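Local coordinates for protein ULam111 (Flavobacterium sp., PDB 5WUT) that probably hydrolyses beta-glucosidic bonds of laminarin, as a laminarinase of glycoside hydrolase family 16 built on a beta-jelly roll, at residues A[71-76]-A[201-206]; A[116-121]-A[135-140]. One frame throughout, in Å; residues are numbered along the deposited sequence.

Contact 1: A[71-76]-A[201-206]; sequences RITTQG and YFIINM
Gln-75 lies along the ring of Tyr-201 just past the point where two strands of the jelly roll, 66-80 and 200-208, pair antiparallel. With CG anti to the backbone N (chi1 -173°) and the chain extended beyond it, the glutamine follows the tyrosine outward: CB sits 3.5 Å from the centroid of the Tyr-201 ring as a CH-pi contact, and farther out the amide plane stacks on the ring at 10°. A long, flat-ended side chain suits this place because it can match the whole length of a phenol. Were Tyr-201 replaced by an alanine, the Gln-75 chain would probably lose the ring it lies against and be set free to turn.

Beside this stack, on the same side of the strands, Thr-73 CG2 meets Ile-203 CG1 at 3.8 Å, and Arg-71 CG lies 3.7 Å from Asn-205 CB. Here the arginine meets Asn-205 through its aliphatic stem; its NE goes on to a salt bridge with Glu-26, while the Asn-205 amide is held by Trp-102 and Tyr-44. Ile-72 and Ile-204 turn to the other side, toward Leu-56, Ile-58 and Ile-228, where branched aliphatic groups suit the buried apolar packing.

The backbones set this register. Ile-72 and Ile-204 exchange two N-H to O bonds, each 2.9 Å from N to O, and Thr-74 N gives a third, 2.9 Å to Phe-202 O. Past the end of strand 71-73 a side chain takes over the ladder: Phe-202 N donates to Thr-74 OG1 over 3.0 Å, nearly straight at 171°, and that hydroxyl also bonds Lys-78 O. An ST turn shapes the backbone leading into the glutamine: Gln-75 N donates at 3.2 Å to Thr-73 OG1, which Asn-24 ND2 also bonds.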
# COMPACT_ATOMS: atom_id res chain seq x y z
N ARG A 71 -8.57 22.44 -15.13
CA ARG A 71 -8.89 21.11 -15.64
C ARG A 71 -8.28 20.96 -17.03
O ARG A 71 -8.64 21.71 -17.95
CB ARG A 71 -10.41 20.91 -15.68
CG ARG A 71 -10.85 19.56 -16.28
CD ARG A 71 -12.33 19.34 -16.00
NE ARG A 71 -12.87 18.24 -16.79
CZ ARG A 71 -13.85 17.44 -16.36
NH1 ARG A 71 -14.38 17.61 -15.16
NH2 ARG A 71 -14.29 16.47 -17.14
N ILE A 72 -7.37 20.01 -17.19
CA ILE A 72 -6.69 19.81 -18.46
C ILE A 72 -6.79 18.35 -18.87
O ILE A 72 -6.87 17.47 -18.02
CB ILE A 72 -5.21 20.25 -18.38
CG1 ILE A 72 -4.48 19.58 -17.21
CG2 ILE A 72 -5.12 21.77 -18.23
CD1 ILE A 72 -2.96 19.79 -17.29
N THR A 73 -6.80 18.11 -20.18
CA THR A 73 -6.87 16.75 -20.71
C THR A 73 -5.90 16.55 -21.85
O THR A 73 -5.41 17.53 -22.44
CB THR A 73 -8.25 16.39 -21.27
OG1 THR A 73 -8.39 16.93 -22.60
CG2 THR A 73 -9.35 16.93 -20.39
N THR A 74 -5.64 15.30 -22.20
CA THR A 74 -4.84 15.03 -23.40
C THR A 74 -5.70 14.49 -24.55
O THR A 74 -5.18 13.90 -25.49
CB THR A 74 -3.70 14.03 -23.13
OG1 THR A 74 -4.24 12.74 -22.79
CG2 THR A 74 -2.80 14.52 -22.02
N GLN A 75 -7.00 14.73 -24.49
CA GLN A 75 -7.93 14.22 -25.50
C GLN A 75 -7.50 14.57 -26.92
O GLN A 75 -7.26 15.73 -27.22
CB GLN A 75 -9.34 14.75 -25.26
CG GLN A 75 -10.38 14.12 -26.18
CD GLN A 75 -11.78 14.62 -25.91
OE1 GLN A 75 -11.98 15.59 -25.18
NE2 GLN A 75 -12.77 13.94 -26.49
N GLY A 76 -7.41 13.56 -27.77
CA GLY A 76 -7.05 13.74 -29.17
C GLY A 76 -5.61 14.13 -29.42
O GLY A 76 -5.23 14.41 -30.56
N TYR A 201 -7.58 8.83 -22.80
CA TYR A 201 -6.79 10.05 -22.57
C TYR A 201 -6.79 10.46 -21.11
O TYR A 201 -7.60 9.97 -20.32
CB TYR A 201 -7.30 11.19 -23.45
CG TYR A 201 -8.73 11.65 -23.21
CD1 TYR A 201 -9.01 12.63 -22.27
CD2 TYR A 201 -9.78 11.14 -23.96
CE1 TYR A 201 -10.30 13.10 -22.07
CE2 TYR A 201 -11.08 11.59 -23.77
CZ TYR A 201 -11.34 12.57 -22.81
OH TYR A 201 -12.62 13.05 -22.60
N PHE A 202 -5.86 11.33 -20.75
CA PHE A 202 -5.65 11.77 -19.36
C PHE A 202 -6.44 13.00 -19.02
O PHE A 202 -6.67 13.83 -19.88
CB PHE A 202 -4.18 12.06 -19.11
CG PHE A 202 -3.29 10.87 -19.26
CD1 PHE A 202 -3.36 9.84 -18.34
CD2 PHE A 202 -2.39 10.78 -20.30
CE1 PHE A 202 -2.54 8.73 -18.47
CE2 PHE A 202 -1.56 9.67 -20.44
CZ PHE A 202 -1.64 8.64 -19.52
N ILE A 203 -6.85 13.10 -17.76
CA ILE A 203 -7.41 14.34 -17.21
C ILE A 203 -6.73 14.62 -15.88
O ILE A 203 -6.55 13.70 -15.07
CB ILE A 203 -8.94 14.26 -16.99
CG1 ILE A 203 -9.67 13.81 -18.27
CG2 ILE A 203 -9.48 15.61 -16.49
CD1 ILE A 203 -9.86 12.27 -18.34
N ILE A 204 -6.31 15.87 -15.67
CA ILE A 204 -5.89 16.35 -14.35
C ILE A 204 -6.80 17.50 -13.97
O ILE A 204 -6.98 18.43 -14.76
CB ILE A 204 -4.42 16.81 -14.33
CG1 ILE A 204 -3.49 15.67 -14.71
CG2 ILE A 204 -4.03 17.35 -12.96
CD1 ILE A 204 -2.02 16.10 -14.88
N ASN A 205 -7.38 17.47 -12.78
CA ASN A 205 -8.21 18.61 -12.40
C ASN A 205 -8.30 18.75 -10.89
O ASN A 205 -7.92 17.85 -10.14
CB ASN A 205 -9.63 18.49 -12.98
CG ASN A 205 -10.48 17.49 -12.25
OD1 ASN A 205 -10.38 16.28 -12.50
ND2 ASN A 205 -11.31 17.97 -11.32
N MET A 206 -8.81 19.88 -10.44
CA MET A 206 -9.13 20.01 -9.02
C MET A 206 -10.48 20.71 -8.89
O MET A 206 -10.63 21.89 -9.22
CB MET A 206 -8.03 20.75 -8.27
CG MET A 206 -8.40 21.06 -6.81
SD MET A 206 -7.04 21.53 -5.72
CE MET A 206 -6.13 22.68 -6.76

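Contact 2: A[116-121]-A[135-140]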
# COMPACT_ATOMS: atom_id res chain seq x y z
N CYS A 116 -18.19 5.14 -22.67
CA CYS A 116 -16.79 5.27 -23.07
C CYS A 116 -15.85 4.69 -22.03
O CYS A 116 -14.72 4.31 -22.35
CB CYS A 116 -16.44 6.75 -23.29
SG CYS A 116 -16.63 7.77 -21.82
N GLY A 117 -16.30 4.60 -20.79
CA GLY A 117 -15.43 4.15 -19.71
C GLY A 117 -14.59 5.24 -19.07
O GLY A 117 -14.22 6.25 -19.70
N GLU A 118 -14.26 5.03 -17.79
CA GLU A 118 -13.49 5.97 -17.01
C GLU A 118 -12.60 5.20 -16.05
O GLU A 118 -13.03 4.20 -15.48
CB GLU A 118 -14.42 6.92 -16.24
CG GLU A 118 -13.72 7.86 -15.25
CD GLU A 118 -14.68 8.79 -14.51
OE1 GLU A 118 -15.80 9.03 -15.00
OE2 GLU A 118 -14.31 9.28 -13.44
N ILE A 119 -11.36 5.67 -15.88
CA ILE A 119 -10.41 5.08 -14.92
C ILE A 119 -9.98 6.16 -13.93
O ILE A 119 -9.38 7.15 -14.33
CB ILE A 119 -9.15 4.50 -15.60
CG1 ILE A 119 -9.52 3.63 -16.81
CG2 ILE A 119 -8.28 3.73 -14.56
CD1 ILE A 119 -8.32 3.18 -17.62
N ASP A 120 -10.29 5.97 -12.65
CA ASP A 120 -9.96 6.94 -11.62
C ASP A 120 -8.73 6.48 -10.85
O ASP A 120 -8.80 5.54 -10.05
CB ASP A 120 -11.13 7.15 -10.65
CG ASP A 120 -12.35 7.71 -11.32
OD1 ASP A 120 -12.20 8.41 -12.33
OD2 ASP A 120 -13.46 7.47 -10.81
N ILE A 121 -7.62 7.18 -11.07
CA ILE A 121 -6.32 6.71 -10.60
C ILE A 121 -5.87 7.41 -9.31
O ILE A 121 -5.50 6.75 -8.33
CB ILE A 121 -5.26 6.90 -11.70
CG1 ILE A 121 -5.72 6.20 -12.99
CG2 ILE A 121 -3.90 6.38 -11.22
CD1 ILE A 121 -4.80 6.48 -14.21
N SER A 135 -11.19 3.70 -8.82
CA SER A 135 -12.51 3.35 -9.34
C SER A 135 -12.55 3.21 -10.84
O SER A 135 -11.69 3.73 -11.56
CB SER A 135 -13.56 4.39 -8.95
OG SER A 135 -13.39 4.86 -7.62
N LEU A 136 -13.62 2.55 -11.29
CA LEU A 136 -14.00 2.46 -12.71
C LEU A 136 -15.44 2.94 -12.86
O LEU A 136 -16.25 2.70 -11.98
CB LEU A 136 -13.90 1.04 -13.25
CG LEU A 136 -12.54 0.36 -13.38
CD1 LEU A 136 -11.47 1.25 -14.00
CD2 LEU A 136 -12.10 -0.15 -12.04
N HIS A 137 -15.73 3.62 -13.96
CA HIS A 137 -17.11 3.94 -14.33
C HIS A 137 -17.35 3.41 -15.73
O HIS A 137 -16.53 3.61 -16.64
CB HIS A 137 -17.37 5.45 -14.30
CG HIS A 137 -17.18 6.04 -12.95
ND1 HIS A 137 -18.23 6.31 -12.10
CD2 HIS A 137 -16.06 6.39 -12.28
CE1 HIS A 137 -17.76 6.81 -10.97
NE2 HIS A 137 -16.44 6.87 -11.06
N THR A 138 -18.45 2.69 -15.89
CA THR A 138 -18.82 2.04 -17.14
C THR A 138 -20.34 2.05 -17.26
O THR A 138 -21.03 2.41 -16.31
CB THR A 138 -18.35 0.58 -17.18
OG1 THR A 138 -19.03 -0.14 -16.15
CG2 THR A 138 -16.86 0.47 -16.92
N THR A 139 -20.88 1.57 -18.38
CA THR A 139 -22.33 1.41 -18.46
C THR A 139 -22.84 0.47 -17.36
O THR A 139 -23.87 0.73 -16.74
CB THR A 139 -22.75 0.89 -19.84
OG1 THR A 139 -22.65 1.96 -20.77
CG2 THR A 139 -24.19 0.38 -19.82
N ALA A 140 -22.09 -0.60 -17.09
CA ALA A 140 -22.49 -1.56 -16.07
C ALA A 140 -22.55 -0.96 -14.66
O ALA A 140 -23.41 -1.34 -13.86
CB ALA A 140 -21.55 -2.78 -16.10
O HOH W 1 -13.49 7.49 -7.86
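Glu-118 and His-137 sit side by side across the hairpin of strands 118-123 and 131-137, with four backbone hydrogen bonds between them. Asp-120 N to Ser-135 O, at 2.9 Å, is nearly straight, whereas Glu-118 N to His-137 O is weak, bent to 130°. The other two are longer: His-137 N lies 3.2 Å from Glu-118 O, and Ser-135 N lies 3.3 Å from Asp-120 O.

The polar side chains share one side of the hairpin. Extended, with CG anti to the backbone N (chi1 173°), Glu-118 lies alongside the histidine, its CD 3.6 Å from His-137 CD2 and its carboxylate turned 28° from the ring. Asp-120 comes in across the histidine instead and sets OD2 at the ring edge, 3.1 Å from His-137 NE2. A water donates to Asp-120 OD2 and also bonds Ser-135 OG, a hydroxyl that in addition pairs with Thr-148 OG1. Second-shell bonds position the groups: Trp-113 NE1 holds Glu-118 OE1, and Gly-143 N pairs with His-137 ND1.

Apolar contact occupies the other side, where Ile-119 CG2 meets Leu-136 CD1 at 4.1 Å and both pack on Phe-174, as branched aliphatics should in a buried layer.

Residues 118-123 spell the Glu-x-Asp-x-x-Glu signature of family 16, which in relatives carries the catalytic acids. Gathering Glu-118, Asp-120 and His-137 on one side, with Glu-123 near Asp-120 OD1, is consistent with this being the hydrolytic centre, where the Trp-113 indole and the water probably limit how the Glu-118 and Asp-120 carboxylates turn.

In the fold
Both contacts are buried antiparallel strand pairings of the jelly roll, their centres about 15 Å apart and their nearest atoms about 5 Å apart, without touching. Strand 97-105 lies between them, bonding to 200-208 on one edge and to 118-123 on the other; its Trp-102 meets Asn-205 of contact 1 as well as Glu-118 and Asp-120 of contact 2. Contact 1 joins strands far apart in sequence, and contact 2, a local hairpin, is nested inside the loop that contact 1 closes. Each turns isoleucines toward other strands of the sandwich, but contact 1 relies on ladder bonds and mostly apolar packing, whereas contact 2 concentrates acids, a histidine and water.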